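Local coordinates for hypothetical protein TM1380 (PDB 1Z85), which probably methylates the N3 position of uridine 1498 in 16S ribosomal RNA, with S-adenosyl-L-methionine as the methyl donor, at residues Asp51-Ser56 with Phe147-Phe152; Glu85-Val90 with Gly225-Lys230; Leu156-Asn161 with Glu198-Ser203; Leu165-Ser170 with Leu214-Ala219. One frame throughout, in Å; residues are numbered along the deposited sequence.

Interaction 1 (Asp51-Ser56 with Phe147-Phe152); sequences DGNGFS and FPKVSF
G52, in the loop joining strands 46-50 and 55-64, packs against F147, which leads into strand 149-152. Just before it, D51 folds this loop: its OD1, met from above the carboxylate plane, accepts the backbone N of N53 at 3.0 Å and closes an Asx turn, while the bond from F55 N is weak. G52 is then gripped twice. Its CA sits over the centre of the F147 ring, 3.6 Å from the centroid and 6° off the ring normal, a CH-pi contact. Its O accepts F147 N at 3.0 Å in an almost straight bond (175°), the donor lying above the carbonyl plane. A CB on G52 would run into the ring, and its positive phi also suits glycine. With CG of F147 anti to the carbonyl carbon and beside its own N, ring and N-H reach the same residue; an alanine at F147 would probably leave the G52 CA without its aromatic cover and open a gap between the two domains. At N53 the ND2 lies 4.1 Å from K149 NZ, the two side chains crossing nearly at right angles. K149 bends at chi2, and NZ donates to a water at 2.7 Å that itself donates to G52 O and F147 O. An Asx-turn loop between two antiparallel strands of the PUA domain thus docks on the methyltransferase domain.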
loop_
_atom_site.group_PDB
_atom_site.type_symbol
_atom_site.label_atom_id
_atom_site.label_comp_id
_atom_site.label_asym_id
_atom_site.label_seq_id
_atom_site.Cartn_x
_atom_site.Cartn_y
_atom_site.Cartn_z
ATOM N N ASP B 51 -27.774 2.315 0.656
ATOM C CA ASP B 51 -28.209 0.924 0.591
ATOM C C ASP B 51 -27.136 0.018 -0.022
ATOM O O ASP B 51 -27.342 -1.157 -0.117
ATOM C CB ASP B 51 -29.534 0.789 -0.169
ATOM C CG ASP B 51 -29.490 1.383 -1.543
ATOM O OD1 ASP B 51 -28.412 1.873 -1.929
ATOM O OD2 ASP B 51 -30.542 1.395 -2.217
ATOM N N GLY B 52 -26.009 0.582 -0.457
ATOM C CA GLY B 52 -25.018 -0.188 -1.200
ATOM C C GLY B 52 -25.343 -0.504 -2.649
ATOM O O GLY B 52 -24.603 -1.251 -3.303
ATOM N N ASN B 53 -26.436 0.038 -3.182
ATOM C CA ASN B 53 -26.730 -0.095 -4.621
ATOM C C ASN B 53 -26.709 1.238 -5.339
ATOM O O ASN B 53 -27.329 1.402 -6.379
ATOM C CB ASN B 53 -28.057 -0.797 -4.859
ATOM C CG ASN B 53 -28.210 -2.028 -4.008
ATOM O OD1 ASN B 53 -29.217 -2.178 -3.313
ATOM N ND2 ASN B 53 -27.196 -2.913 -4.030
ATOM N N GLY B 54 -25.956 2.182 -4.801
ATOM C CA GLY B 54 -25.747 3.467 -5.471
ATOM C C GLY B 54 -26.569 4.622 -4.941
ATOM O O GLY B 54 -26.397 5.781 -5.385
ATOM N N PHE B 55 -27.453 4.349 -3.986
ATOM C CA PHE B 55 -28.300 5.417 -3.503
ATOM C C PHE B 55 -27.850 5.962 -2.177
ATOM O O PHE B 55 -27.249 5.252 -1.341
ATOM C CB PHE B 55 -29.768 4.986 -3.482
ATOM C CG PHE B 55 -30.321 4.732 -4.856
ATOM C CD1 PHE B 55 -30.120 3.499 -5.476
ATOM C CD2 PHE B 55 -30.988 5.723 -5.536
ATOM C CE1 PHE B 55 -30.596 3.248 -6.744
ATOM C CE2 PHE B 55 -31.480 5.479 -6.813
ATOM C CZ PHE B 55 -31.271 4.225 -7.421
ATOM N N SER B 56 -28.111 7.259 -2.033
ATOM C CA SER B 56 -27.890 7.983 -0.796
ATOM C C SER B 56 -29.254 8.402 -0.217
ATOM O O SER B 56 -30.133 8.873 -0.954
ATOM C CB SER B 56 -26.998 9.207 -1.066
ATOM O OG SER B 56 -26.871 10.022 0.082
ATOM N N PHE B 147 -21.676 -0.909 -3.822
ATOM C CA PHE B 147 -20.663 -1.795 -3.226
ATOM C C PHE B 147 -20.270 -2.799 -4.311
ATOM O O PHE B 147 -21.132 -3.149 -5.119
ATOM C CB PHE B 147 -21.274 -2.562 -2.015
ATOM C CG PHE B 147 -21.580 -1.708 -0.776
ATOM C CD1 PHE B 147 -21.352 -0.345 -0.738
ATOM C CD2 PHE B 147 -22.128 -2.298 0.344
ATOM C CE1 PHE B 147 -21.666 0.415 0.395
ATOM C CE2 PHE B 147 -22.437 -1.543 1.498
ATOM C CZ PHE B 147 -22.197 -0.204 1.519
ATOM N N PRO B 148 -19.004 -3.316 -4.309
ATOM C CA PRO B 148 -18.716 -4.477 -5.133
ATOM C C PRO B 148 -19.543 -5.688 -4.700
ATOM O O PRO B 148 -19.861 -5.842 -3.517
ATOM C CB PRO B 148 -17.220 -4.754 -4.885
ATOM C CG PRO B 148 -16.929 -4.128 -3.576
ATOM C CD PRO B 148 -17.827 -2.922 -3.527
ATOM N N LYS B 149 -19.878 -6.528 -5.675
ATOM C CA LYS B 149 -20.514 -7.787 -5.427
ATOM C C LYS B 149 -19.432 -8.774 -5.012
ATOM O O LYS B 149 -18.284 -8.567 -5.348
ATOM C CB LYS B 149 -21.203 -8.318 -6.695
ATOM C CG LYS B 149 -22.047 -7.340 -7.492
ATOM C CD LYS B 149 -23.137 -6.641 -6.696
ATOM C CE LYS B 149 -24.053 -5.802 -7.635
ATOM N NZ LYS B 149 -24.916 -4.789 -6.928
ATOM N N VAL B 150 -19.808 -9.819 -4.259
ATOM C CA VAL B 150 -18.909 -10.919 -3.871
ATOM C C VAL B 150 -19.542 -12.249 -4.288
ATOM O O VAL B 150 -20.740 -12.403 -4.215
ATOM C CB VAL B 150 -18.567 -10.927 -2.350
ATOM C CG1 VAL B 150 -17.809 -9.612 -1.947
ATOM C CG2 VAL B 150 -19.806 -11.132 -1.515
ATOM N N SER B 151 -18.716 -13.157 -4.818
ATOM C CA SER B 151 -19.139 -14.455 -5.285
ATOM C C SER B 151 -18.030 -15.471 -4.983
ATOM O O SER B 151 -16.860 -15.090 -4.689
ATOM C CB SER B 151 -19.345 -14.412 -6.794
ATOM O OG SER B 151 -20.290 -13.412 -7.150
ATOM N N PHE B 152 -18.404 -16.743 -5.004
ATOM C CA PHE B 152 -17.438 -17.824 -5.030
ATOM C C PHE B 152 -17.114 -18.110 -6.492
ATOM O O PHE B 152 -17.908 -17.816 -7.380
ATOM C CB PHE B 152 -17.968 -19.091 -4.382
ATOM C CG PHE B 152 -18.279 -18.964 -2.912
ATOM C CD1 PHE B 152 -17.257 -18.856 -1.990
ATOM C CD2 PHE B 152 -19.616 -19.024 -2.451
ATOM C CE1 PHE B 152 -17.530 -18.772 -0.650
ATOM C CE2 PHE B 152 -19.895 -18.938 -1.085
ATOM C CZ PHE B 152 -18.834 -18.795 -0.185
HETATM O O HOH W 1 -23.734 -3.543 -4.790
#

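Interaction 2 (Glu85-Val90 with Gly225-Lys230)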
loop_
_atom_site.group_PDB
_atom_site.type_symbol
_atom_site.label_atom_id
_atom_site.label_comp_id
_atom_site.label_asym_id
_atom_site.label_seq_id
_atom_site.Cartn_x
_atom_site.Cartn_y
_atom_site.Cartn_z
ATOM N N GLU B 85 -18.379 -1.226 -18.203
ATOM C CA GLU B 85 -17.289 -2.205 -18.168
ATOM C C GLU B 85 -16.722 -2.465 -16.762
ATOM O O GLU B 85 -16.354 -1.566 -16.014
ATOM C CB GLU B 85 -16.274 -1.945 -19.283
ATOM C CG GLU B 85 -14.847 -1.641 -18.954
ATOM C CD GLU B 85 -14.078 -1.360 -20.253
ATOM O OE1 GLU B 85 -14.396 -2.029 -21.263
ATOM O OE2 GLU B 85 -13.204 -0.458 -20.272
ATOM N N LYS B 86 -16.743 -3.732 -16.391
ATOM C CA LYS B 86 -16.484 -4.120 -15.018
ATOM C C LYS B 86 -15.010 -4.456 -14.853
ATOM O O LYS B 86 -14.362 -4.982 -15.767
ATOM C CB LYS B 86 -17.327 -5.322 -14.583
ATOM C CG LYS B 86 -18.812 -5.280 -14.951
ATOM C CD LYS B 86 -19.755 -5.181 -13.746
ATOM C CE LYS B 86 -21.235 -5.182 -14.200
ATOM N NZ LYS B 86 -21.566 -4.087 -15.181
ATOM N N LEU B 87 -14.504 -4.117 -13.668
ATOM C CA LEU B 87 -13.221 -4.596 -13.182
ATOM C C LEU B 87 -13.484 -5.692 -12.142
ATOM O O LEU B 87 -14.124 -5.461 -11.115
ATOM C CB LEU B 87 -12.444 -3.430 -12.588
ATOM C CG LEU B 87 -11.125 -3.811 -11.896
ATOM C CD1 LEU B 87 -10.162 -4.473 -12.855
ATOM C CD2 LEU B 87 -10.508 -2.595 -11.297
ATOM N N SER B 88 -12.991 -6.888 -12.414
ATOM C CA SER B 88 -13.199 -8.044 -11.529
ATOM C C SER B 88 -11.834 -8.475 -10.961
ATOM O O SER B 88 -10.821 -8.369 -11.646
ATOM C CB SER B 88 -13.869 -9.203 -12.291
ATOM O OG SER B 88 -15.095 -8.773 -12.864
ATOM N N VAL B 89 -11.824 -8.933 -9.710
ATOM C CA VAL B 89 -10.627 -9.469 -9.096
ATOM C C VAL B 89 -10.940 -10.836 -8.496
ATOM O O VAL B 89 -11.935 -11.005 -7.805
ATOM C CB VAL B 89 -10.097 -8.498 -8.010
ATOM C CG1 VAL B 89 -8.884 -9.028 -7.348
ATOM C CG2 VAL B 89 -9.723 -7.093 -8.635
ATOM N N VAL B 90 -10.064 -11.803 -8.739
ATOM C CA VAL B 90 -10.112 -13.097 -8.044
ATOM C C VAL B 90 -9.189 -13.006 -6.849
ATOM O O VAL B 90 -7.971 -12.798 -7.022
ATOM C CB VAL B 90 -9.646 -14.230 -8.917
ATOM C CG1 VAL B 90 -9.625 -15.517 -8.142
ATOM C CG2 VAL B 90 -10.557 -14.329 -10.131
ATOM N N GLY B 225 -4.163 -1.271 -8.473
ATOM C CA GLY B 225 -4.285 0.186 -8.514
ATOM C C GLY B 225 -3.867 0.844 -9.802
ATOM O O GLY B 225 -4.513 1.800 -10.253
ATOM N N TYR B 226 -2.794 0.344 -10.413
ATOM C CA TYR B 226 -2.408 0.806 -11.736
ATOM C C TYR B 226 -3.484 0.496 -12.775
ATOM O O TYR B 226 -3.828 1.326 -13.611
ATOM C CB TYR B 226 -1.113 0.143 -12.166
ATOM C CG TYR B 226 -0.780 0.359 -13.638
ATOM C CD1 TYR B 226 -0.378 1.620 -14.126
ATOM C CD2 TYR B 226 -0.888 -0.678 -14.538
ATOM C CE1 TYR B 226 -0.082 1.810 -15.482
ATOM C CE2 TYR B 226 -0.577 -0.504 -15.877
ATOM C CZ TYR B 226 -0.185 0.723 -16.344
ATOM O OH TYR B 226 0.095 0.845 -17.691
ATOM N N ILE B 227 -3.969 -0.736 -12.753
ATOM C CA ILE B 227 -5.018 -1.146 -13.645
ATOM C C ILE B 227 -6.293 -0.287 -13.456
ATOM O O ILE B 227 -6.861 0.185 -14.401
ATOM C CB ILE B 227 -5.294 -2.676 -13.479
ATOM C CG1 ILE B 227 -4.124 -3.486 -14.082
ATOM C CG2 ILE B 227 -6.623 -3.046 -14.168
ATOM C CD1 ILE B 227 -3.925 -4.911 -13.561
ATOM N N ALA B 228 -6.737 -0.085 -12.228
ATOM C CA ALA B 228 -7.898 0.751 -11.939
ATOM C C ALA B 228 -7.729 2.164 -12.429
ATOM O O ALA B 228 -8.645 2.781 -12.932
ATOM C CB ALA B 228 -8.134 0.756 -10.437
ATOM N N LEU B 229 -6.528 2.693 -12.237
ATOM C CA LEU B 229 -6.145 4.006 -12.753
ATOM C C LEU B 229 -6.300 4.117 -14.252
ATOM O O LEU B 229 -6.913 5.049 -14.747
ATOM C CB LEU B 229 -4.690 4.270 -12.417
ATOM C CG LEU B 229 -4.377 5.294 -11.337
ATOM C CD1 LEU B 229 -2.832 5.441 -11.224
ATOM C CD2 LEU B 229 -5.003 6.634 -11.641
ATOM N N LYS B 230 -5.695 3.168 -14.964
ATOM C CA LYS B 230 -5.710 3.101 -16.431
ATOM C C LYS B 230 -7.166 2.962 -16.927
ATOM O O LYS B 230 -7.577 3.613 -17.853
ATOM C CB LYS B 230 -4.839 1.918 -16.894
ATOM C CG LYS B 230 -4.033 2.123 -18.155
ATOM C CD LYS B 230 -2.951 3.184 -18.026
#
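No ring or other flat group enters the contact of L87 with I227 and A228, so it has no faces or edges to cover: it is methyl against methyl. L87 divides its two branches between neighbouring helix residues. CD1 meets CG2 of I227 at 4.0 Å, and CD2 meets CB of A228 at 4.2 Å, so the leucine fork spans adjacent positions of the helix. The fork is brought there by a side chain extended away from its backbone N (chi1 174°), leaving the strand in the direction of the helix. I227 presents its short CG2 branch, and the two side chains cross at about a right angle. All three residues are buried, and the backbones stay well apart, 7.6 Å between CA of L87 and CA of A228. This is helix-on-parallel-sheet packing within the alpha/beta knot of the SPOUT-type methyltransferase domain. Strand 87-92 lies between strands 113-117 and 182-186 of the parallel sheet, and I182 on the latter touches both L87 and I227. Helix 216-230 covers this face of the sheet; farther round it, Y226 packs on Y226 of the second subunit, while a salt bridge from E85 to K231 ties the start of the strand to the residue just after the helix.

Interaction 3 (Leu156-Asn161 with Glu198-Ser203)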
loop_
_atom_site.group_PDB
_atom_site.type_symbol
_atom_site.label_atom_id
_atom_site.label_comp_id
_atom_site.label_asym_id
_atom_site.label_seq_id
_atom_site.Cartn_x
_atom_site.Cartn_y
_atom_site.Cartn_z
ATOM N N LEU B 156 -10.801 -21.710 -12.455
ATOM C CA LEU B 156 -10.054 -20.650 -13.096
ATOM C C LEU B 156 -10.327 -20.670 -14.606
ATOM O O LEU B 156 -9.433 -20.930 -15.432
ATOM C CB LEU B 156 -8.570 -20.780 -12.816
ATOM C CG LEU B 156 -8.158 -20.571 -11.364
ATOM C CD1 LEU B 156 -6.671 -20.957 -11.264
ATOM C CD2 LEU B 156 -8.410 -19.151 -10.858
ATOM N N GLU B 157 -11.571 -20.360 -14.942
ATOM C CA GLU B 157 -12.026 -20.253 -16.295
ATOM C C GLU B 157 -12.697 -18.895 -16.447
ATOM O O GLU B 157 -13.447 -18.458 -15.587
ATOM C CB GLU B 157 -12.971 -21.386 -16.587
ATOM C CG GLU B 157 -12.251 -22.723 -16.767
ATOM C CD GLU B 157 -13.198 -23.898 -16.890
ATOM O OE1 GLU B 157 -14.426 -23.684 -16.818
ATOM O OE2 GLU B 157 -12.713 -25.041 -17.038
ATOM N N PHE B 158 -12.382 -18.196 -17.522
ATOM C CA PHE B 158 -12.810 -16.819 -17.683
ATOM C C PHE B 158 -13.092 -16.514 -19.132
ATOM O O PHE B 158 -12.725 -17.278 -20.032
ATOM C CB PHE B 158 -11.719 -15.820 -17.238
ATOM C CG PHE B 158 -11.081 -16.151 -15.945
ATOM C CD1 PHE B 158 -11.741 -15.915 -14.764
ATOM C CD2 PHE B 158 -9.807 -16.685 -15.900
ATOM C CE1 PHE B 158 -11.158 -16.231 -13.547
ATOM C CE2 PHE B 158 -9.215 -16.990 -14.669
ATOM C CZ PHE B 158 -9.912 -16.753 -13.496
ATOM N N SER B 159 -13.726 -15.369 -19.331
ATOM C CA SER B 159 -13.757 -14.745 -20.628
ATOM C C SER B 159 -13.139 -13.331 -20.573
ATOM O O SER B 159 -13.050 -12.669 -19.515
ATOM C CB SER B 159 -15.186 -14.726 -21.180
ATOM O OG SER B 159 -15.913 -13.644 -20.625
ATOM N N GLY B 160 -12.664 -12.908 -21.722
ATOM C CA GLY B 160 -12.103 -11.595 -21.866
ATOM C C GLY B 160 -10.655 -11.526 -21.432
ATOM O O GLY B 160 -9.963 -12.531 -21.284
ATOM N N ASN B 161 -10.220 -10.299 -21.237
ATOM C CA ASN B 161 -8.859 -9.976 -20.864
ATOM C C ASN B 161 -8.640 -10.392 -19.419
ATOM O O ASN B 161 -9.346 -9.912 -18.559
ATOM C CB ASN B 161 -8.686 -8.455 -21.017
ATOM C CG ASN B 161 -7.268 -8.045 -21.265
ATOM O OD1 ASN B 161 -6.337 -8.777 -20.962
ATOM N ND2 ASN B 161 -7.098 -6.860 -21.806
ATOM N N GLU B 198 -0.141 -23.756 -15.640
ATOM C CA GLU B 198 -0.402 -24.100 -17.034
ATOM C C GLU B 198 -1.716 -23.511 -17.476
ATOM O O GLU B 198 -1.796 -22.932 -18.535
ATOM C CB GLU B 198 -0.415 -25.628 -17.267
ATOM N N LEU B 199 -2.734 -23.645 -16.652
ATOM C CA LEU B 199 -4.049 -23.114 -16.938
ATOM C C LEU B 199 -4.054 -21.605 -17.134
ATOM O O LEU B 199 -4.770 -21.089 -17.992
ATOM C CB LEU B 199 -4.988 -23.431 -15.776
ATOM C CG LEU B 199 -6.405 -23.878 -16.114
ATOM C CD1 LEU B 199 -7.234 -24.078 -14.809
ATOM C CD2 LEU B 199 -7.068 -22.877 -17.067
ATOM N N LEU B 200 -3.277 -20.898 -16.316
ATOM C CA LEU B 200 -3.216 -19.429 -16.343
ATOM C C LEU B 200 -2.235 -18.832 -17.345
ATOM O O LEU B 200 -2.419 -17.688 -17.771
ATOM C CB LEU B 200 -2.854 -18.902 -14.969
ATOM C CG LEU B 200 -3.942 -19.098 -13.925
ATOM C CD1 LEU B 200 -3.323 -18.871 -12.586
ATOM C CD2 LEU B 200 -5.144 -18.172 -14.187
ATOM N N ARG B 201 -1.183 -19.575 -17.704
ATOM C CA ARG B 201 -0.243 -19.116 -18.741
ATOM C C ARG B 201 -0.972 -19.119 -20.081
ATOM O O ARG B 201 -0.948 -18.133 -20.836
ATOM C CB ARG B 201 0.984 -20.036 -18.832
ATOM C CG ARG B 201 1.928 -19.965 -17.623
ATOM N N SER B 202 -1.630 -20.243 -20.337
ATOM C CA SER B 202 -2.401 -20.461 -21.530
ATOM C C SER B 202 -3.628 -19.577 -21.712
ATOM O O SER B 202 -4.147 -19.496 -22.814
ATOM C CB SER B 202 -2.863 -21.933 -21.576
ATOM O OG SER B 202 -4.076 -22.095 -20.859
ATOM N N SER B 203 -4.137 -18.959 -20.658
ATOM C CA SER B 203 -5.408 -18.223 -20.766
ATOM C C SER B 203 -5.339 -16.739 -20.369
ATOM O O SER B 203 -6.282 -15.970 -20.634
ATOM C CB SER B 203 -6.464 -18.913 -19.897
ATOM O OG SER B 203 -6.233 -18.656 -18.514
HETATM O O HOH W 2 -6.793 -13.183 -21.452
#
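L156 and L199 make the tightest approach here: both methyls of L199 rest against L156 O, CD2 of L199 at 3.5 Å from it, and CD1 of L199 also reaches L156 CB at 4.1 Å. L156 in turn reaches L200, with CD1 of L156 standing 4.2 Å from CD1 of L200. The remaining branch of L200, CD2, lies near the plane of the F158 ring and meets its edge at CE2, 4.3 Å away. L200 thus serves two partners with two methyls. Its CG is anti to the carbonyl carbon (chi1 -69°), which carries both branches toward the loop. Behind this, L199 O accepts two serine hydroxyls, S203 OG at 2.9 Å and S202 OG at 3.1 Å, the first tilted slightly from the carbonyl plane and the second well above it. Farther along, a water donates to both G160 O and S203 O, a polar link at the solvent side. The contact is apolar loop-to-helix packing within the methyltransferase domain, beside its parallel sheet. The loop runs from edge strand 149-152 to strand 161-165, packing against helix 194-201. F119 packs on L156, L153 on F158 and F192 on L200, extending the apolar layer between loop and helix.

Interaction 4 (Leu165-Ser170 with Leu214-Ala219); sequences LDLDAS and LRFETA
The backbones of L167 and F216 come closest, with CA atoms 7.0 Å apart, where a type I turn from D166 to A169 faces the first turn of helix 216-230, with R215 at the N-cap position. L167 reaches across with CD1, which meets CD1 of F216 at 4.2 Å, near the ring plane and at its edge rather than over a face. Its CG lies beside the backbone N (chi1 -65°), and the extended end beyond carries the methyls over to the helix. F216 has its CG anti to its own N (chi1 158°), which sets the ring edge, at CD1, against L167. One turn on, A219 CB faces L167 CD2 at 4.5 Å, a loose approach. L165 places CD2 4.0 Å from A219 O, a carbonyl that bonds to T223 OG1 farther along the helix. Within the turn, A169 N to D166 O (3.4 Å) and D168 N to D166 OD1 are both weak; D166 is also held from outside, by a salt bridge from OD2 to R197 on helix 194-201. The turn following strand 161-165 thus packs on the start of the C-terminal helix of the alpha/beta knot domain. L165 ends that strand beside strand 182-186, while R98 of helix 96-108 packs on L167 and makes a cation-pi contact with F216. On another side of helix 216-230, T218 bonds to E108 of the second subunit.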
loop_
_atom_site.group_PDB
_atom_site.type_symbol
_atom_site.label_atom_id
_atom_site.label_comp_id
_atom_site.label_asym_id
_atom_site.label_seq_id
_atom_site.Cartn_x
_atom_site.Cartn_y
_atom_site.Cartn_z
ATOM N N LEU B 165 -1.545 -11.742 -11.427
ATOM C CA LEU B 165 -0.491 -11.346 -10.510
ATOM C C LEU B 165 0.139 -12.573 -9.793
ATOM O O LEU B 165 -0.381 -13.064 -8.780
ATOM C CB LEU B 165 -1.039 -10.369 -9.455
ATOM C CG LEU B 165 -0.105 -9.985 -8.288
ATOM C CD1 LEU B 165 1.291 -9.512 -8.785
ATOM C CD2 LEU B 165 -0.801 -8.920 -7.421
ATOM N N ASP B 166 1.260 -13.030 -10.324
ATOM C CA ASP B 166 2.097 -14.046 -9.706
ATOM C C ASP B 166 2.960 -13.339 -8.657
ATOM O O ASP B 166 3.820 -12.502 -8.980
ATOM C CB ASP B 166 2.992 -14.698 -10.780
ATOM C CG ASP B 166 3.824 -15.865 -10.247
ATOM O OD1 ASP B 166 3.627 -16.299 -9.089
ATOM O OD2 ASP B 166 4.694 -16.351 -10.992
ATOM N N LEU B 167 2.716 -13.653 -7.396
ATOM C CA LEU B 167 3.369 -12.933 -6.309
ATOM C C LEU B 167 4.837 -13.314 -6.179
ATOM O O LEU B 167 5.625 -12.517 -5.691
ATOM C CB LEU B 167 2.631 -13.185 -4.987
ATOM C CG LEU B 167 1.190 -12.644 -4.906
ATOM C CD1 LEU B 167 0.475 -13.260 -3.720
ATOM C CD2 LEU B 167 1.178 -11.105 -4.839
ATOM N N ASP B 168 5.192 -14.516 -6.637
ATOM C CA ASP B 168 6.572 -15.018 -6.536
ATOM C C ASP B 168 7.482 -14.564 -7.706
ATOM O O ASP B 168 8.687 -14.836 -7.705
ATOM C CB ASP B 168 6.595 -16.560 -6.399
ATOM C CG ASP B 168 5.858 -17.077 -5.135
ATOM O OD1 ASP B 168 5.602 -16.289 -4.189
ATOM O OD2 ASP B 168 5.545 -18.292 -5.092
ATOM N N ALA B 169 6.902 -13.871 -8.689
ATOM C CA ALA B 169 7.664 -13.226 -9.770
ATOM C C ALA B 169 6.956 -11.956 -10.272
ATOM O O ALA B 169 5.761 -11.978 -10.558
ATOM C CB ALA B 169 7.856 -14.201 -10.923
ATOM N N SER B 170 7.682 -10.847 -10.387
ATOM C CA SER B 170 7.157 -9.700 -11.151
ATOM C C SER B 170 7.446 -9.940 -12.647
ATOM O O SER B 170 8.476 -10.516 -13.018
ATOM C CB SER B 170 7.740 -8.356 -10.663
ATOM O OG SER B 170 6.874 -7.256 -10.960
ATOM N N LEU B 214 8.315 -7.634 -4.693
ATOM C CA LEU B 214 7.823 -6.743 -3.618
ATOM C C LEU B 214 7.026 -7.459 -2.509
ATOM O O LEU B 214 6.492 -8.534 -2.730
ATOM C CB LEU B 214 6.910 -5.660 -4.208
ATOM C CG LEU B 214 7.557 -4.536 -5.006
ATOM C CD1 LEU B 214 6.446 -3.782 -5.753
ATOM C CD2 LEU B 214 8.447 -3.620 -4.105
ATOM N N ARG B 215 7.004 -6.827 -1.326
ATOM C CA ARG B 215 6.011 -7.037 -0.265
ATOM C C ARG B 215 4.638 -7.268 -0.878
ATOM O O ARG B 215 4.204 -6.513 -1.746
ATOM C CB ARG B 215 5.947 -5.773 0.607
ATOM C CG ARG B 215 5.727 -5.957 2.105
ATOM C CD ARG B 215 6.645 -4.978 2.934
ATOM N N PHE B 216 3.986 -8.350 -0.444
ATOM C CA PHE B 216 2.605 -8.696 -0.826
ATOM C C PHE B 216 1.675 -7.464 -0.904
ATOM O O PHE B 216 1.046 -7.234 -1.915
ATOM C CB PHE B 216 2.085 -9.751 0.169
ATOM C CG PHE B 216 0.598 -9.836 0.274
ATOM C CD1 PHE B 216 -0.142 -10.443 -0.714
ATOM C CD2 PHE B 216 -0.064 -9.279 1.383
ATOM C CE1 PHE B 216 -1.527 -10.472 -0.634
ATOM C CE2 PHE B 216 -1.442 -9.309 1.483
ATOM C CZ PHE B 216 -2.177 -9.911 0.480
ATOM N N GLU B 217 1.568 -6.691 0.171
ATOM C CA GLU B 217 0.597 -5.593 0.210
ATOM C C GLU B 217 0.909 -4.519 -0.813
ATOM O O GLU B 217 0.015 -3.917 -1.409
ATOM C CB GLU B 217 0.524 -4.997 1.616
ATOM C CG GLU B 217 -0.131 -5.927 2.691
ATOM C CD GLU B 217 -0.483 -5.200 4.026
ATOM O OE1 GLU B 217 -0.206 -3.958 4.166
ATOM O OE2 GLU B 217 -1.074 -5.882 4.917
ATOM N N THR B 218 2.190 -4.287 -1.047
ATOM C CA THR B 218 2.628 -3.295 -2.047
ATOM C C THR B 218 2.367 -3.752 -3.485
ATOM O O THR B 218 1.810 -2.996 -4.308
ATOM C CB THR B 218 4.107 -2.953 -1.809
ATOM O OG1 THR B 218 4.250 -2.476 -0.476
ATOM C CG2 THR B 218 4.599 -1.866 -2.737
ATOM N N ALA B 219 2.764 -4.976 -3.806
ATOM C CA ALA B 219 2.485 -5.544 -5.137
ATOM C C ALA B 219 1.000 -5.532 -5.501
ATOM O O ALA B 219 0.647 -5.303 -6.658
ATOM C CB ALA B 219 2.970 -6.973 -5.219
#

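In the fold
Interaction 2 is the buried one, three aliphatic residues between the parallel sheet and helix 216-230, while the others are partly buried. Interaction 1 differs most: it joins the PUA domain to the methyltransferase domain through a backbone bond, a CH-pi contact and a shared water. Interactions 2 and 4 use different parts of helix 216-230, against a central strand and a loop, and each adjoins the second subunit. Interactions 3 and 4 are loop-to-helix packing, mostly leucine and phenylalanine, with an alanine in interaction 4; serine hydroxyls and a water lie beside interaction 3, a buried, salt-bridged aspartate beside interaction 4. Interactions 2 and 3 touch directly, V90 CG2 lying 4.0 Å from F158 CE1.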